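Local coordinates for hypothetical protein, conserved (Leishmania major, PDB 2B4W) that is of unknown function but belongs to a family grouped with the beta-fructosidase-like five-bladed beta-propellers, many of which act on carbohydrates, at residues Q3-F8 with Q221-N226; S248-C253 with S281-S286. All blocks are in the same frame, centred on the assembly; numbering follows the deposited sequence.

Contact 1. Residues Q3-F8 with Q221-N226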
loop_
_atom_site.group_PDB
_atom_site.type_symbol
_atom_site.label_atom_id
_atom_site.label_comp_id
_atom_site.label_asym_id
_atom_site.label_seq_id
_atom_site.Cartn_x
_atom_site.Cartn_y
_atom_site.Cartn_z
ATOM N N GLN A 3 23.485 3.067 4.778
ATOM C CA GLN A 3 24.378 3.269 3.644
ATOM C C GLN A 3 23.619 2.910 2.367
ATOM O O GLN A 3 23.937 3.420 1.294
ATOM N N VAL A 4 22.610 2.036 2.461
ATOM C CA VAL A 4 21.863 1.714 1.232
ATOM C C VAL A 4 21.077 2.937 0.780
ATOM O O VAL A 4 21.058 3.296 -0.401
ATOM C CB VAL A 4 20.946 0.499 1.410
ATOM C CG1 VAL A 4 20.294 0.061 0.100
ATOM C CG2 VAL A 4 21.752 -0.655 2.000
ATOM N N LYS A 5 20.448 3.609 1.737
ATOM C CA LYS A 5 19.678 4.803 1.437
ATOM C C LYS A 5 20.556 5.859 0.786
ATOM O O LYS A 5 20.203 6.472 -0.226
ATOM C CB LYS A 5 19.038 5.348 2.721
ATOM C CG LYS A 5 17.979 6.372 2.416
ATOM C CD LYS A 5 17.145 6.802 3.598
ATOM C CE LYS A 5 16.187 7.914 3.178
ATOM N NZ LYS A 5 16.898 9.169 2.804
ATOM N N ALA A 6 21.731 6.078 1.392
ATOM C CA ALA A 6 22.613 7.110 0.826
ATOM C C ALA A 6 23.050 6.736 -0.579
ATOM O O ALA A 6 23.191 7.543 -1.511
ATOM C CB ALA A 6 23.804 7.332 1.746
ATOM N N ALA A 7 23.263 5.427 -0.752
ATOM C CA ALA A 7 23.570 4.989 -2.122
ATOM C C ALA A 7 22.383 5.290 -3.025
ATOM O O ALA A 7 22.559 5.862 -4.101
ATOM C CB ALA A 7 23.940 3.522 -2.134
ATOM N N PHE A 8 21.178 4.921 -2.584
ATOM C CA PHE A 8 19.993 5.157 -3.402
ATOM C C PHE A 8 19.888 6.629 -3.794
ATOM O O PHE A 8 19.795 6.948 -4.977
ATOM C CB PHE A 8 18.682 4.758 -2.720
ATOM C CG PHE A 8 17.429 5.059 -3.545
ATOM C CD1 PHE A 8 17.024 4.189 -4.550
ATOM C CD2 PHE A 8 16.655 6.182 -3.338
ATOM C CE1 PHE A 8 15.894 4.453 -5.300
ATOM C CE2 PHE A 8 15.516 6.457 -4.072
ATOM C CZ PHE A 8 15.126 5.580 -5.057
ATOM N N GLN A 221 14.554 11.962 13.251
ATOM C CA GLN A 221 13.854 11.555 12.041
ATOM C C GLN A 221 13.386 10.108 12.054
ATOM O O GLN A 221 14.108 9.138 12.287
ATOM C CB GLN A 221 14.758 11.768 10.816
ATOM C CG GLN A 221 13.996 12.092 9.541
ATOM C CD GLN A 221 13.802 13.584 9.342
ATOM O OE1 GLN A 221 13.134 14.226 10.156
ATOM N NE2 GLN A 221 14.383 14.126 8.275
ATOM N N SER A 222 12.095 9.925 11.764
ATOM C CA SER A 222 11.651 8.563 11.467
ATOM C C SER A 222 11.649 8.421 9.939
ATOM O O SER A 222 10.810 9.027 9.272
ATOM C CB SER A 222 10.297 8.241 12.074
ATOM O OG SER A 222 10.463 7.435 13.240
ATOM N N VAL A 223 12.617 7.644 9.465
ATOM C CA VAL A 223 12.887 7.446 8.058
ATOM C C VAL A 223 11.996 6.342 7.479
ATOM O O VAL A 223 12.099 5.229 7.996
ATOM C CB VAL A 223 14.344 7.033 7.777
ATOM C CG1 VAL A 223 14.483 6.657 6.302
ATOM C CG2 VAL A 223 15.338 8.120 8.134
ATOM N N TYR A 224 11.196 6.685 6.475
ATOM C CA TYR A 224 10.368 5.720 5.750
ATOM C C TYR A 224 10.742 5.805 4.269
ATOM O O TYR A 224 10.617 6.856 3.626
ATOM C CB TYR A 224 8.874 5.950 5.947
ATOM C CG TYR A 224 8.242 5.490 7.236
ATOM C CD1 TYR A 224 8.721 5.912 8.477
ATOM C CD2 TYR A 224 7.149 4.632 7.237
ATOM C CE1 TYR A 224 8.137 5.489 9.659
ATOM C CE2 TYR A 224 6.555 4.202 8.413
ATOM C CZ TYR A 224 7.057 4.634 9.628
ATOM O OH TYR A 224 6.476 4.214 10.806
ATOM N N VAL A 225 11.221 4.691 3.708
ATOM C CA VAL A 225 11.476 4.678 2.273
ATOM C C VAL A 225 10.597 3.654 1.565
ATOM O O VAL A 225 10.035 2.734 2.128
ATOM C CB VAL A 225 12.938 4.384 1.904
ATOM C CG1 VAL A 225 13.880 5.107 2.852
ATOM C CG2 VAL A 225 13.185 2.886 1.911
ATOM N N ASN A 226 10.462 3.845 0.251
ATOM C CA ASN A 226 9.651 2.915 -0.521
ATOM C C ASN A 226 10.530 1.698 -0.796
ATOM O O ASN A 226 11.681 1.885 -1.203
ATOM C CB ASN A 226 9.182 3.521 -1.823
ATOM C CG ASN A 226 8.329 4.752 -1.762
ATOM O OD1 ASN A 226 8.551 5.689 -2.534
ATOM N ND2 ASN A 226 7.325 4.809 -0.911
#

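Contact 2. Residues S248-C253 with S281-S286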
loop_
_atom_site.group_PDB
_atom_site.type_symbol
_atom_site.label_atom_id
_atom_site.label_comp_id
_atom_site.label_asym_id
_atom_site.label_seq_id
_atom_site.Cartn_x
_atom_site.Cartn_y
_atom_site.Cartn_z
ATOM N N SER A 248 12.879 12.566 -1.342
ATOM C CA SER A 248 13.488 13.463 -2.313
ATOM C C SER A 248 13.161 13.103 -3.753
ATOM O O SER A 248 13.543 13.856 -4.661
ATOM C CB SER A 248 15.015 13.420 -2.183
ATOM O OG SER A 248 15.406 12.064 -2.355
ATOM N N CYS A 249 12.500 11.976 -3.971
ATOM C CA CYS A 249 12.111 11.528 -5.299
ATOM C C CYS A 249 10.877 12.233 -5.848
ATOM O O CYS A 249 10.651 12.264 -7.057
ATOM C CB CYS A 249 11.756 10.034 -5.255
ATOM S SG CYS A 249 13.189 8.982 -5.092
ATOM N N TYR A 250 10.091 12.743 -4.917
ATOM C CA TYR A 250 8.828 13.428 -5.099
ATOM C C TYR A 250 9.024 14.926 -4.930
ATOM O O TYR A 250 9.958 15.327 -4.244
ATOM C CB TYR A 250 7.783 12.923 -4.083
ATOM C CG TYR A 250 7.601 11.420 -4.150
ATOM C CD1 TYR A 250 8.453 10.543 -3.498
ATOM C CD2 TYR A 250 6.546 10.884 -4.884
ATOM C CE1 TYR A 250 8.288 9.162 -3.559
ATOM C CE2 TYR A 250 6.377 9.515 -4.949
ATOM C CZ TYR A 250 7.234 8.661 -4.300
ATOM O OH TYR A 250 7.021 7.296 -4.385
ATOM N N PRO A 251 8.177 15.740 -5.521
ATOM C CA PRO A 251 8.343 17.180 -5.327
ATOM C C PRO A 251 8.334 17.562 -3.847
ATOM O O PRO A 251 7.832 16.888 -2.947
ATOM C CB PRO A 251 7.135 17.785 -6.038
ATOM C CG PRO A 251 6.726 16.754 -7.040
ATOM C CD PRO A 251 7.051 15.433 -6.404
ATOM N N PRO A 252 8.973 18.695 -3.588
ATOM C CA PRO A 252 9.006 19.249 -2.237
ATOM C C PRO A 252 7.609 19.557 -1.714
ATOM O O PRO A 252 6.725 20.051 -2.415
ATOM C CB PRO A 252 9.787 20.554 -2.414
ATOM C CG PRO A 252 9.699 20.864 -3.872
ATOM C CD PRO A 252 9.718 19.519 -4.551
ATOM N N CYS A 253 7.414 19.236 -0.435
ATOM C CA CYS A 253 6.178 19.505 0.275
ATOM C C CYS A 253 6.433 19.368 1.779
ATOM O O CYS A 253 7.320 18.631 2.200
ATOM C CB CYS A 253 5.051 18.575 -0.168
ATOM S SG CYS A 253 5.478 16.817 -0.186
ATOM N N SER A 281 2.658 6.883 -3.699
ATOM C CA SER A 281 3.095 6.839 -2.320
ATOM C C SER A 281 2.509 7.978 -1.494
ATOM O O SER A 281 2.301 9.063 -2.029
ATOM C CB SER A 281 4.616 6.967 -2.236
ATOM O OG SER A 281 5.112 6.581 -0.960
ATOM N N GLY A 282 2.291 7.667 -0.214
ATOM C CA GLY A 282 2.054 8.751 0.739
ATOM C C GLY A 282 3.396 9.466 0.911
ATOM O O GLY A 282 4.435 8.811 0.893
ATOM N N VAL A 283 3.341 10.775 1.060
ATOM C CA VAL A 283 4.508 11.633 1.185
ATOM C C VAL A 283 4.434 12.482 2.455
ATOM O O VAL A 283 3.488 13.258 2.613
ATOM C CB VAL A 283 4.605 12.525 -0.067
ATOM C CG1 VAL A 283 5.743 13.517 0.094
ATOM C CG2 VAL A 283 4.778 11.680 -1.326
ATOM N N GLY A 284 5.391 12.354 3.370
ATOM C CA GLY A 284 5.415 13.171 4.584
ATOM C C GLY A 284 4.195 13.103 5.464
ATOM O O GLY A 284 4.015 13.986 6.318
ATOM N N ASP A 285 3.340 12.100 5.310
ATOM C CA ASP A 285 2.062 11.939 5.977
ATOM C C ASP A 285 1.161 13.146 5.718
ATOM O O ASP A 285 0.276 13.462 6.518
ATOM C CB ASP A 285 2.167 11.698 7.486
ATOM C CG ASP A 285 2.294 10.226 7.833
ATOM O OD1 ASP A 285 2.640 9.398 6.960
ATOM O OD2 ASP A 285 2.058 9.853 8.999
ATOM N N SER A 286 1.381 13.809 4.588
ATOM C CA SER A 286 0.551 14.949 4.206
ATOM C C SER A 286 0.093 15.022 2.761
ATOM O O SER A 286 -0.913 15.701 2.468
ATOM C CB SER A 286 1.373 16.227 4.488
ATOM O OG SER A 286 2.516 16.314 3.657
#

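Contact 1. Residues Q3-F8 with Q221-N226
K5 alone carries segment 3-8 onto V223 and V225 of segment 221-226, laying the methylene chain of a lysine over two valines on one face of a beta-strand. The helix begins with Q3, whose carbonyl O accepts a bond from A7 N at 2.9 Å. V4 continues the winding, its O taking F8 N at 2.7 Å, while its side chain leans on I243. K5 then points at the strand, although its CA stays 8.2 Å from that of V225. The side chain spans the gap by extending: CG stands anti to the backbone N (chi1 -166°), the next two torsions are also near 180°, and the outer carbons are thus delivered to the valines. K5 CE lies 3.6 Å from V225 CG1 and 3.8 Å from V223 CG1; K5 CD is 3.8 Å from the same two methyls. Each valine therefore offers a single methyl, and both are crossed at a slant by the aliphatic chain. The final torsion bends (chi4 -66°), turning the ammonium group to salt bridges with D262 and with E9, one helical turn further on. Two carboxylates at one amine would be expected to favour its charged form, while the apolar carbons behind it remain in van der Waals contact with the sheet. Nearly one turn beyond K5, F8 directs its CB toward the same strand, but its ring settles on I243 and C249. On the opposite face of the strand, Y224 packs against W189 and H208. The helix 3-11 thus lies against one face of the five-stranded antiparallel sheet, its side chains touching strand 238-245 through I243, strand 223-231 through the valines, and strand 203-211 through Y211.

Contact 2. Residues S248-C253 with S281-S286
Y250 and V283 oppose each other with their CA atoms 7.8 Å apart, and C253 and G284 follow at a similar spacing. After a short 3-10 segment, 248-253 runs extended through P251 and P252. Segment 281-286 leaves its strand at V283 and turns through G284 and D285, both with left-handed helical backbone angles; S286 N bonds to V283 O at 2.9 Å, closing a type I' beta turn, the tip of the beta-hairpin 277-283/287-293.

V283 holds the centre by splitting its two methyls. CG2 sits over one face of the Y250 ring in a CH-pi contact, 4.2 Å from the centroid and 22° off the ring normal, displaced toward the rim. V283 CG1, anti to the backbone N (chi1 175°), faces C253 SG unusually closely, so the detail there is uncertain. Y250 OH comes within 3.2 Å of S281 CB and hydrogen bonds to N226 OD1. S281 OG donates to G282 O at 3.0 Å, tilted from that carbonyl plane, and has N226 ND2 as second partner.

The 248-253 loop thus packs on the hairpin end, with strand 264-271 adjoining Y250 and S281 through V264, and strand 16-23 receiving P251 and C253 through L19.

Overall arrangement
From the N terminus, contact 1 closes a loop of 212 residues, bringing helix 3-11 together with strand 223-231. Contact 2 opens only after that, closing a much shorter loop of 27 residues between the segment following strand 238-245 and the end of strand 277-283. The two lie in series, neither nesting nor crossing, with centres about 14 Å apart. They nevertheless meet: N226 of contact 1 is the hinge, its amide probably hydrogen bonded to one hydroxyl on each segment of contact 2. Together they join the N-terminal helix and the five-stranded sheet to the mixed sheet, an arrangement consistent with neighbouring propeller blades.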